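Local structure of probable porin (Pseudomonas aeruginosa, 4FT6) at residues I293-F298 and A344-D348; D276-Y281 and N297-A301; R182-A188 and L201-Q207. The protein probably forms an outer-membrane beta-barrel channel that lets small solutes cross the outer membrane, as a member of the OprD porin family. All blocks are in the same frame, centred on the assembly; numbering follows the deposited sequence.

Contact 1: residues I293-F298 and A344-D348; sequences IQVRNF and AWERD
E346 reaches from strand 344-348 into the bend made by 293-298, and its side chain passes from F298 at the base, along I293, to the loop amides at the tip. At the base, CB lies at the edge of the F298 ring, near its plane, 4.0 Å from CZ. One atom further, E346 CG is 3.9 Å from I293 CD1, and the I293 side chain comes from the opposite direction to meet it, its CG1 3.5 Å from E346 CD. With CG anti to the backbone N (chi1 176°) and the chain extended beyond it, the carboxylate is carried straight to the turning backbone. There its two oxygens serve successive amides. V295 N donates to OE2 over 3.1 Å at 155°, meeting it on the syn side and 24° out of the carboxylate plane; R296 N reaches OE1 at 3.1 Å by a weak, bent bond.

The long loop between strands 264-274 and 304-313 is thereby fixed to the barrel wall. Side chains alternate along the wall strand: A344, E346 and D348 turn toward the loop, W345 and R347 away from it, and R347 touches a bound detergent molecule, consistent with the loop being folded into the barrel interior, as loops that narrow the channel are in this family.

D348 continues the pattern one amide earlier, its OD2 accepting from Q294 N at 3.1 Å, again on the syn side, while R327 on the adjacent strand forms a salt bridge with the same oxygen. At the other end, A344 CB packs 4.2 Å from F298 CE2, and A344 O stands at the ring edge. One face of F298 carries R296 NE, 3.8 Å above its plane and offset toward the rim, a cation-pi arrangement; the guanidinium finds its charge partner in E303.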
loop_
_atom_site.group_PDB
_atom_site.type_symbol
_atom_site.label_atom_id
_atom_site.label_comp_id
_atom_site.label_asym_id
_atom_site.label_seq_id
_atom_site.Cartn_x
_atom_site.Cartn_y
_atom_site.Cartn_z
ATOM N N ILE A 293 2.037 -3.804 8.593
ATOM C CA ILE A 293 3.468 -3.975 8.426
ATOM C C ILE A 293 3.783 -5.177 7.535
ATOM O O ILE A 293 2.937 -5.593 6.749
ATOM C CB ILE A 293 4.204 -4.005 9.797
ATOM C CG1 ILE A 293 3.735 -5.190 10.628
ATOM C CG2 ILE A 293 3.968 -2.705 10.557
ATOM C CD1 ILE A 293 4.293 -5.205 11.989
ATOM N N GLN A 294 4.986 -5.731 7.655
ATOM C CA GLN A 294 5.523 -6.598 6.606
ATOM C C GLN A 294 4.661 -7.813 6.237
ATOM O O GLN A 294 4.397 -8.030 5.062
ATOM C CB GLN A 294 6.969 -7.017 6.922
ATOM C CG GLN A 294 7.714 -7.596 5.720
ATOM C CD GLN A 294 9.166 -7.890 6.015
ATOM O OE1 GLN A 294 9.781 -7.239 6.864
ATOM N NE2 GLN A 294 9.728 -8.875 5.315
ATOM N N VAL A 295 4.216 -8.590 7.221
ATOM C CA VAL A 295 3.480 -9.823 6.925
ATOM C C VAL A 295 2.035 -9.816 7.426
ATOM O O VAL A 295 1.174 -10.510 6.884
ATOM C CB VAL A 295 4.219 -11.090 7.458
ATOM C CG1 VAL A 295 5.624 -10.734 7.966
ATOM C CG2 VAL A 295 3.402 -11.783 8.536
ATOM N N ARG A 296 1.781 -9.026 8.460
ATOM C CA ARG A 296 0.471 -8.969 9.093
ATOM C C ARG A 296 0.093 -7.502 9.381
ATOM O O ARG A 296 0.978 -6.638 9.531
ATOM C CB ARG A 296 0.501 -9.785 10.388
ATOM C CG ARG A 296 -0.840 -9.970 11.046
ATOM C CD ARG A 296 -0.728 -10.815 12.282
ATOM N NE ARG A 296 -1.765 -10.450 13.242
ATOM C CZ ARG A 296 -3.039 -10.801 13.122
ATOM N NH1 ARG A 296 -3.431 -11.522 12.080
ATOM N NH2 ARG A 296 -3.921 -10.429 14.037
ATOM N N ASN A 297 -1.208 -7.210 9.446
ATOM C CA ASN A 297 -1.657 -5.831 9.640
ATOM C C ASN A 297 -2.506 -5.618 10.917
ATOM O O ASN A 297 -3.005 -4.513 11.184
ATOM C CB ASN A 297 -2.357 -5.291 8.372
ATOM C CG ASN A 297 -3.662 -5.994 8.090
ATOM O OD1 ASN A 297 -4.082 -6.872 8.848
ATOM N ND2 ASN A 297 -4.328 -5.597 7.018
ATOM N N PHE A 298 -2.645 -6.688 11.694
ATOM C CA PHE A 298 -3.276 -6.629 13.010
ATOM C C PHE A 298 -4.687 -6.066 12.948
ATOM O O PHE A 298 -5.025 -5.149 13.682
ATOM C CB PHE A 298 -2.396 -5.824 13.976
ATOM C CG PHE A 298 -1.049 -6.465 14.233
ATOM C CD1 PHE A 298 0.034 -6.213 13.397
ATOM C CD2 PHE A 298 -0.872 -7.349 15.293
ATOM C CE1 PHE A 298 1.280 -6.823 13.634
ATOM C CE2 PHE A 298 0.369 -7.952 15.530
ATOM C CZ PHE A 298 1.441 -7.694 14.701
ATOM N N ALA A 344 -0.484 -12.018 19.047
ATOM C CA ALA A 344 0.522 -12.098 17.998
ATOM C C ALA A 344 1.556 -11.007 18.200
ATOM O O ALA A 344 1.266 -9.962 18.793
ATOM C CB ALA A 344 -0.117 -11.969 16.625
ATOM N N TRP A 345 2.770 -11.257 17.726
ATOM C CA TRP A 345 3.767 -10.199 17.684
ATOM C C TRP A 345 4.623 -10.351 16.439
ATOM O O TRP A 345 4.937 -11.473 16.026
ATOM C CB TRP A 345 4.629 -10.162 18.963
ATOM C CG TRP A 345 5.534 -11.374 19.202
ATOM C CD1 TRP A 345 5.321 -12.388 20.088
ATOM C CD2 TRP A 345 6.788 -11.665 18.554
ATOM N NE1 TRP A 345 6.357 -13.295 20.030
ATOM C CE2 TRP A 345 7.268 -12.877 19.098
ATOM C CE3 TRP A 345 7.545 -11.024 17.564
ATOM C CZ2 TRP A 345 8.476 -13.461 18.687
ATOM C CZ3 TRP A 345 8.735 -11.606 17.145
ATOM C CH2 TRP A 345 9.194 -12.813 17.713
ATOM N N GLU A 346 4.985 -9.225 15.834
ATOM C CA GLU A 346 5.814 -9.233 14.641
ATOM C C GLU A 346 6.983 -8.291 14.858
ATOM O O GLU A 346 6.830 -7.215 15.451
ATOM C CB GLU A 346 5.016 -8.838 13.386
ATOM C CG GLU A 346 5.851 -8.744 12.105
ATOM C CD GLU A 346 5.017 -8.453 10.852
ATOM O OE1 GLU A 346 3.803 -8.781 10.829
ATOM O OE2 GLU A 346 5.580 -7.903 9.872
ATOM N N ARG A 347 8.152 -8.712 14.383
ATOM C CA ARG A 347 9.385 -7.941 14.513
ATOM C C ARG A 347 9.951 -7.809 13.109
ATOM O O ARG A 347 10.324 -8.815 12.500
ATOM C CB ARG A 347 10.380 -8.696 15.409
ATOM C CG ARG A 347 11.733 -8.029 15.552
ATOM C CD ARG A 347 12.866 -8.923 15.093
ATOM N NE ARG A 347 12.826 -9.105 13.646
ATOM C CZ ARG A 347 13.724 -9.777 12.937
ATOM N NH1 ARG A 347 14.764 -10.348 13.523
ATOM N NH2 ARG A 347 13.570 -9.870 11.628
ATOM N N ASP A 348 9.989 -6.582 12.590
ATOM C CA ASP A 348 10.475 -6.325 11.235
ATOM C C ASP A 348 11.834 -5.668 11.303
ATOM O O ASP A 348 12.115 -4.946 12.247
ATOM C CB ASP A 348 9.534 -5.371 10.490
ATOM C CG ASP A 348 8.184 -5.987 10.171
ATOM O OD1 ASP A 348 8.016 -7.211 10.365
ATOM O OD2 ASP A 348 7.288 -5.234 9.713
#

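Contact 2: residues D276-Y281 and N297-A301; sequences DDGMLY and NFTSA
Y281 and N297 approach from opposite directions, the ring and amide planes turned 69° apart, and meet where N297 ND2 donates to Y281 OH at 3.0 Å. The hydroxyl is tilted 18° from the amide plane. The other end of that amide is engaged by T299: chi1 of 62° turns T299 OG1 to N297 OD1, to which it donates over 2.8 Å from above the carbonyl plane, so the rotation of the amide is fixed from both ends. On the M279 side, T299 CB lies 3.5 Å from M279 CB.

These are two limbs of one loop, running in roughly opposite directions between strands 264-274 and 304-313 of the porin barrel. The backbone joins them at M279 N, which donates to T299 O at 3.1 Å. G278 CA adds a CA-H...O contact of 3.2 Å to the same T299 O. Next to it, A301 CB lies 3.8 Å from G278 N. The M279 chain bends at chi2 and leads away from T299, packing on M273 and F235 of the barrel wall.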
loop_
_atom_site.group_PDB
_atom_site.type_symbol
_atom_site.label_atom_id
_atom_site.label_comp_id
_atom_site.label_asym_id
_atom_site.label_seq_id
_atom_site.Cartn_x
_atom_site.Cartn_y
_atom_site.Cartn_z
ATOM N N ASP A 276 -18.129 -5.997 15.684
ATOM C CA ASP A 276 -18.224 -7.415 15.355
ATOM C C ASP A 276 -17.262 -7.852 14.264
ATOM O O ASP A 276 -16.976 -9.032 14.134
ATOM C CB ASP A 276 -19.652 -7.762 14.943
ATOM C CG ASP A 276 -20.541 -8.015 16.130
ATOM O OD1 ASP A 276 -20.061 -8.653 17.093
ATOM O OD2 ASP A 276 -21.705 -7.567 16.113
ATOM N N ASP A 277 -16.771 -6.897 13.486
ATOM C CA ASP A 277 -15.892 -7.195 12.360
ATOM C C ASP A 277 -14.583 -6.444 12.519
ATOM O O ASP A 277 -14.542 -5.374 13.138
ATOM C CB ASP A 277 -16.538 -6.778 11.036
ATOM C CG ASP A 277 -17.778 -7.577 10.710
ATOM O OD1 ASP A 277 -17.640 -8.773 10.357
ATOM O OD2 ASP A 277 -18.893 -7.007 10.780
ATOM N N GLY A 278 -13.515 -7.014 11.969
ATOM C CA GLY A 278 -12.239 -6.329 11.921
ATOM C C GLY A 278 -12.230 -5.346 10.757
ATOM O O GLY A 278 -13.267 -5.123 10.114
ATOM N N MET A 279 -11.067 -4.759 10.483
ATOM C CA MET A 279 -10.934 -3.782 9.403
ATOM C C MET A 279 -11.440 -4.325 8.058
ATOM O O MET A 279 -11.129 -5.449 7.663
ATOM C CB MET A 279 -9.483 -3.347 9.259
ATOM C CG MET A 279 -9.248 -2.455 8.075
ATOM S SD MET A 279 -9.690 -0.765 8.463
ATOM C CE MET A 279 -9.522 0.013 6.846
ATOM N N LEU A 280 -12.239 -3.515 7.376
ATOM C CA LEU A 280 -12.839 -3.865 6.107
ATOM C C LEU A 280 -12.216 -2.969 5.035
ATOM O O LEU A 280 -12.181 -1.744 5.168
ATOM C CB LEU A 280 -14.357 -3.656 6.156
ATOM C CG LEU A 280 -15.088 -4.598 7.119
ATOM C CD1 LEU A 280 -16.477 -4.068 7.521
ATOM C CD2 LEU A 280 -15.207 -5.985 6.491
ATOM N N TYR A 281 -11.703 -3.585 3.974
ATOM C CA TYR A 281 -11.039 -2.836 2.908
ATOM C C TYR A 281 -11.093 -3.597 1.593
ATOM O O TYR A 281 -11.590 -4.737 1.527
ATOM C CB TYR A 281 -9.593 -2.473 3.297
ATOM C CG TYR A 281 -8.729 -3.627 3.786
ATOM C CD1 TYR A 281 -8.888 -4.174 5.058
ATOM C CD2 TYR A 281 -7.714 -4.136 2.993
ATOM C CE1 TYR A 281 -8.063 -5.228 5.505
ATOM C CE2 TYR A 281 -6.896 -5.176 3.425
ATOM C CZ TYR A 281 -7.069 -5.718 4.672
ATOM O OH TYR A 281 -6.237 -6.741 5.071
ATOM N N ASN A 297 -1.208 -7.210 9.446
ATOM C CA ASN A 297 -1.657 -5.831 9.640
ATOM C C ASN A 297 -2.506 -5.618 10.917
ATOM O O ASN A 297 -3.005 -4.513 11.184
ATOM C CB ASN A 297 -2.357 -5.291 8.372
ATOM C CG ASN A 297 -3.662 -5.994 8.090
ATOM O OD1 ASN A 297 -4.082 -6.872 8.848
ATOM N ND2 ASN A 297 -4.328 -5.597 7.018
ATOM N N PHE A 298 -2.645 -6.688 11.694
ATOM C CA PHE A 298 -3.276 -6.629 13.010
ATOM C C PHE A 298 -4.687 -6.066 12.948
ATOM O O PHE A 298 -5.025 -5.149 13.682
ATOM C CB PHE A 298 -2.396 -5.824 13.976
ATOM C CG PHE A 298 -1.049 -6.465 14.233
ATOM C CD1 PHE A 298 0.034 -6.213 13.397
ATOM C CD2 PHE A 298 -0.872 -7.349 15.293
ATOM C CE1 PHE A 298 1.280 -6.823 13.634
ATOM C CE2 PHE A 298 0.369 -7.952 15.530
ATOM C CZ PHE A 298 1.441 -7.694 14.701
ATOM N N THR A 299 -5.511 -6.640 12.081
ATOM C CA THR A 299 -6.850 -6.111 11.830
ATOM C C THR A 299 -7.973 -7.102 12.104
ATOM O O THR A 299 -9.103 -6.907 11.630
ATOM C CB THR A 299 -7.000 -5.617 10.385
ATOM O OG1 THR A 299 -6.805 -6.720 9.499
ATOM C CG2 THR A 299 -6.003 -4.514 10.075
ATOM N N SER A 300 -7.660 -8.160 12.853
ATOM C CA SER A 300 -8.672 -9.124 13.271
ATOM C C SER A 300 -9.701 -8.458 14.183
ATOM O O SER A 300 -9.393 -7.466 14.854
ATOM C CB SER A 300 -8.022 -10.279 14.022
ATOM O OG SER A 300 -7.209 -11.020 13.150
ATOM N N ALA A 301 -10.914 -9.007 14.212
ATOM C CA ALA A 301 -11.970 -8.469 15.063
ATOM C C ALA A 301 -11.504 -8.299 16.517
ATOM O O ALA A 301 -11.010 -9.241 17.144
ATOM C CB ALA A 301 -13.229 -9.344 14.993
#

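Contact 3: residues R182-A188 and L201-Q207; sequences RFDYLGA and LWQARLQ
G187 packs against the indole of W202 across the strand pair: its CA lies over one face, 3.9 Å from the centroid of the W202 six-membered ring and 20° off the normal, a CH-pi contact. W202 CG is anti to its carbonyl carbon (chi1 -65°), which brings the ring back across the neighbouring strand onto the glycine. Such an aromatic covering its cross-strand glycine in a non-hydrogen-bonded pair is known as aromatic rescue. Y185 lies side by side with W202 and points the same way, its CD2 4.1 Å from W202 CZ3 at the indole edge. Further along this face, F183 CZ packs on A204 CB at 3.5 Å, and F183 CD1 meets L206 CD1 at 4.0 Å, the two side chains crossing at about a right angle.

The backbone positions these groups. Strands 183-188 and 201-206 are antiparallel neighbours of the porin barrel, belonging to one hairpin, with axes 173° apart. Hydrogen-bonded pairs D184-R205, L186-Q203 and A188-L201 each exchange two bonds, L186 N to Q203 O at 2.9 Å for example. Beyond the strand, Q207 N continues the ladder to R182 O. A water lies 2.6 Å from D184 OD2 and 2.7 Å from R205 O, while D184 OD1 is bonded to Q155 on the next strand.

In the outer shell, H152 stacks with W202, L121 touches W202 and Y185, P122 touches W202 and I123 touches A204; F183 packs on I282 and Y210. Y185, W202 and A204 thus form a bed for 121-123. The other face carries D184, Q203 and R205, but also L186, A188 and L201, an apolar patch toward one end consistent with a surface turned to the membrane.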
loop_
_atom_site.group_PDB
_atom_site.type_symbol
_atom_site.label_atom_id
_atom_site.label_comp_id
_atom_site.label_asym_id
_atom_site.label_seq_id
_atom_site.Cartn_x
_atom_site.Cartn_y
_atom_site.Cartn_z
ATOM N N ARG A 182 -19.100 -1.069 -8.571
ATOM C CA ARG A 182 -19.053 0.355 -8.299
ATOM C C ARG A 182 -18.459 0.706 -6.943
ATOM O O ARG A 182 -19.024 0.392 -5.885
ATOM C CB ARG A 182 -20.456 0.964 -8.492
ATOM C CG ARG A 182 -20.536 1.972 -9.643
ATOM C CD ARG A 182 -21.535 1.595 -10.711
ATOM N NE ARG A 182 -20.861 1.205 -11.945
ATOM C CZ ARG A 182 -21.475 0.718 -13.014
ATOM N NH1 ARG A 182 -22.784 0.557 -13.010
ATOM N NH2 ARG A 182 -20.777 0.388 -14.078
ATOM N N PHE A 183 -17.302 1.359 -6.983
ATOM C CA PHE A 183 -16.698 1.896 -5.774
ATOM C C PHE A 183 -16.607 3.420 -5.894
ATOM O O PHE A 183 -15.771 3.929 -6.654
ATOM C CB PHE A 183 -15.305 1.292 -5.540
ATOM C CG PHE A 183 -14.595 1.843 -4.320
ATOM C CD1 PHE A 183 -14.949 1.426 -3.037
ATOM C CD2 PHE A 183 -13.578 2.783 -4.449
ATOM C CE1 PHE A 183 -14.286 1.945 -1.890
ATOM C CE2 PHE A 183 -12.902 3.294 -3.314
ATOM C CZ PHE A 183 -13.261 2.870 -2.034
ATOM N N ASP A 184 -17.464 4.136 -5.152
ATOM C CA ASP A 184 -17.537 5.599 -5.214
ATOM C C ASP A 184 -16.983 6.232 -3.942
ATOM O O ASP A 184 -17.278 5.781 -2.825
ATOM C CB ASP A 184 -18.990 6.052 -5.408
ATOM C CG ASP A 184 -19.574 5.612 -6.738
ATOM O OD1 ASP A 184 -19.125 6.129 -7.781
ATOM O OD2 ASP A 184 -20.492 4.765 -6.745
ATOM N N TYR A 185 -16.182 7.281 -4.109
ATOM C CA TYR A 185 -15.621 7.980 -2.955
ATOM C C TYR A 185 -15.647 9.502 -3.097
ATOM O O TYR A 185 -15.790 10.049 -4.196
ATOM C CB TYR A 185 -14.183 7.525 -2.693
ATOM C CG TYR A 185 -13.205 7.950 -3.768
ATOM C CD1 TYR A 185 -13.053 7.210 -4.938
ATOM C CD2 TYR A 185 -12.438 9.093 -3.621
ATOM C CE1 TYR A 185 -12.140 7.603 -5.929
ATOM C CE2 TYR A 185 -11.531 9.490 -4.604
ATOM C CZ TYR A 185 -11.388 8.745 -5.751
ATOM O OH TYR A 185 -10.485 9.155 -6.707
ATOM N N LEU A 186 -15.492 10.167 -1.961
ATOM C CA LEU A 186 -15.351 11.613 -1.894
ATOM C C LEU A 186 -14.374 11.914 -0.774
ATOM O O LEU A 186 -14.408 11.262 0.282
ATOM C CB LEU A 186 -16.690 12.277 -1.582
ATOM C CG LEU A 186 -17.683 12.299 -2.740
ATOM C CD1 LEU A 186 -19.051 12.732 -2.242
ATOM C CD2 LEU A 186 -17.178 13.243 -3.808
ATOM N N GLY A 187 -13.496 12.884 -0.996
ATOM C CA GLY A 187 -12.525 13.222 0.019
ATOM C C GLY A 187 -12.212 14.698 0.073
ATOM O O GLY A 187 -12.225 15.382 -0.949
ATOM N N ALA A 188 -11.922 15.189 1.275
ATOM C CA ALA A 188 -11.537 16.582 1.474
ATOM C C ALA A 188 -10.369 16.616 2.436
ATOM O O ALA A 188 -10.349 15.892 3.441
ATOM C CB ALA A 188 -12.698 17.390 2.028
ATOM N N LEU A 201 -11.180 14.138 5.493
ATOM C CA LEU A 201 -12.522 13.586 5.565
ATOM C C LEU A 201 -12.814 12.795 4.318
ATOM O O LEU A 201 -12.667 13.288 3.195
ATOM C CB LEU A 201 -13.541 14.698 5.718
ATOM C CG LEU A 201 -14.154 14.688 7.103
ATOM C CD1 LEU A 201 -14.282 16.108 7.601
ATOM C CD2 LEU A 201 -15.505 13.989 7.010
ATOM N N TRP A 202 -13.222 11.551 4.512
ATOM C CA TRP A 202 -13.413 10.660 3.393
ATOM C C TRP A 202 -14.634 9.798 3.587
ATOM O O TRP A 202 -14.988 9.430 4.719
ATOM C CB TRP A 202 -12.206 9.757 3.260
ATOM C CG TRP A 202 -10.954 10.490 2.915
ATOM C CD1 TRP A 202 -10.153 11.195 3.769
ATOM C CD2 TRP A 202 -10.341 10.577 1.617
ATOM N NE1 TRP A 202 -9.083 11.723 3.080
ATOM C CE2 TRP A 202 -9.170 11.357 1.760
ATOM C CE3 TRP A 202 -10.669 10.077 0.351
ATOM C CZ2 TRP A 202 -8.321 11.644 0.680
ATOM C CZ3 TRP A 202 -9.835 10.363 -0.718
ATOM C CH2 TRP A 202 -8.667 11.135 -0.544
ATOM N N GLN A 203 -15.267 9.467 2.468
ATOM C CA GLN A 203 -16.430 8.604 2.473
ATOM C C GLN A 203 -16.357 7.749 1.223
ATOM O O GLN A 203 -16.193 8.271 0.111
ATOM C CB GLN A 203 -17.709 9.426 2.456
ATOM C CG GLN A 203 -18.954 8.588 2.242
ATOM C CD GLN A 203 -19.822 8.514 3.475
ATOM O OE1 GLN A 203 -20.846 7.833 3.494
ATOM N NE2 GLN A 203 -19.414 9.220 4.520
ATOM N N ALA A 204 -16.452 6.437 1.401
ATOM C CA ALA A 204 -16.415 5.545 0.262
ATOM C C ALA A 204 -17.578 4.586 0.344
ATOM O O ALA A 204 -18.061 4.256 1.436
ATOM C CB ALA A 204 -15.103 4.793 0.198
ATOM N N ARG A 205 -18.012 4.134 -0.825
ATOM C CA ARG A 205 -19.201 3.319 -0.949
ATOM C C ARG A 205 -18.934 2.168 -1.903
ATOM O O ARG A 205 -18.948 2.358 -3.131
ATOM C CB ARG A 205 -20.321 4.181 -1.521
ATOM C CG ARG A 205 -21.677 3.512 -1.579
ATOM C CD ARG A 205 -22.513 3.961 -0.398
ATOM N NE ARG A 205 -22.629 5.417 -0.324
ATOM C CZ ARG A 205 -23.398 6.064 0.546
ATOM N NH1 ARG A 205 -24.130 5.386 1.421
ATOM N NH2 ARG A 205 -23.437 7.389 0.538
ATOM N N LEU A 206 -18.687 0.976 -1.363
ATOM C CA LEU A 206 -18.618 -0.208 -2.218
ATOM C C LEU A 206 -20.034 -0.738 -2.432
ATOM O O LEU A 206 -20.600 -1.410 -1.558
ATOM C CB LEU A 206 -17.731 -1.284 -1.606
ATOM C CG LEU A 206 -17.631 -2.476 -2.542
ATOM C CD1 LEU A 206 -16.914 -2.026 -3.812
ATOM C CD2 LEU A 206 -16.922 -3.623 -1.869
ATOM N N GLN A 207 -20.602 -0.419 -3.593
ATOM C CA GLN A 207 -22.030 -0.622 -3.855
ATOM C C GLN A 207 -22.577 -1.956 -3.374
ATOM O O GLN A 207 -22.040 -3.013 -3.715
ATOM C CB GLN A 207 -22.325 -0.478 -5.347
ATOM C CG GLN A 207 -23.770 -0.776 -5.733
ATOM C CD GLN A 207 -24.074 -0.383 -7.162
ATOM O OE1 GLN A 207 -23.706 -1.085 -8.106
ATOM N NE2 GLN A 207 -24.734 0.756 -7.331
HETATM O O HOH W 1 -20.934 3.097 -4.775
#

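How the contacts relate
Contact 3 comes first along the chain, a pairing of neighbouring barrel strands; contacts 2 and 1 follow, both built on the loop between strands 264-274 and 304-313. Contacts 1 and 2 share N297 and F298 and have centres about 14 Å apart, so that one run of chain is held to the barrel wall at 344-348 and to its own earlier limb at 276-281. Contact 3 stands apart: its centre is about 28 Å from that of contact 1 and 19 Å from that of contact 2, whose nearest atoms are about 6 Å away. Together they represent the wall of the porin and a loop anchored against it, probably helping to shape the channel.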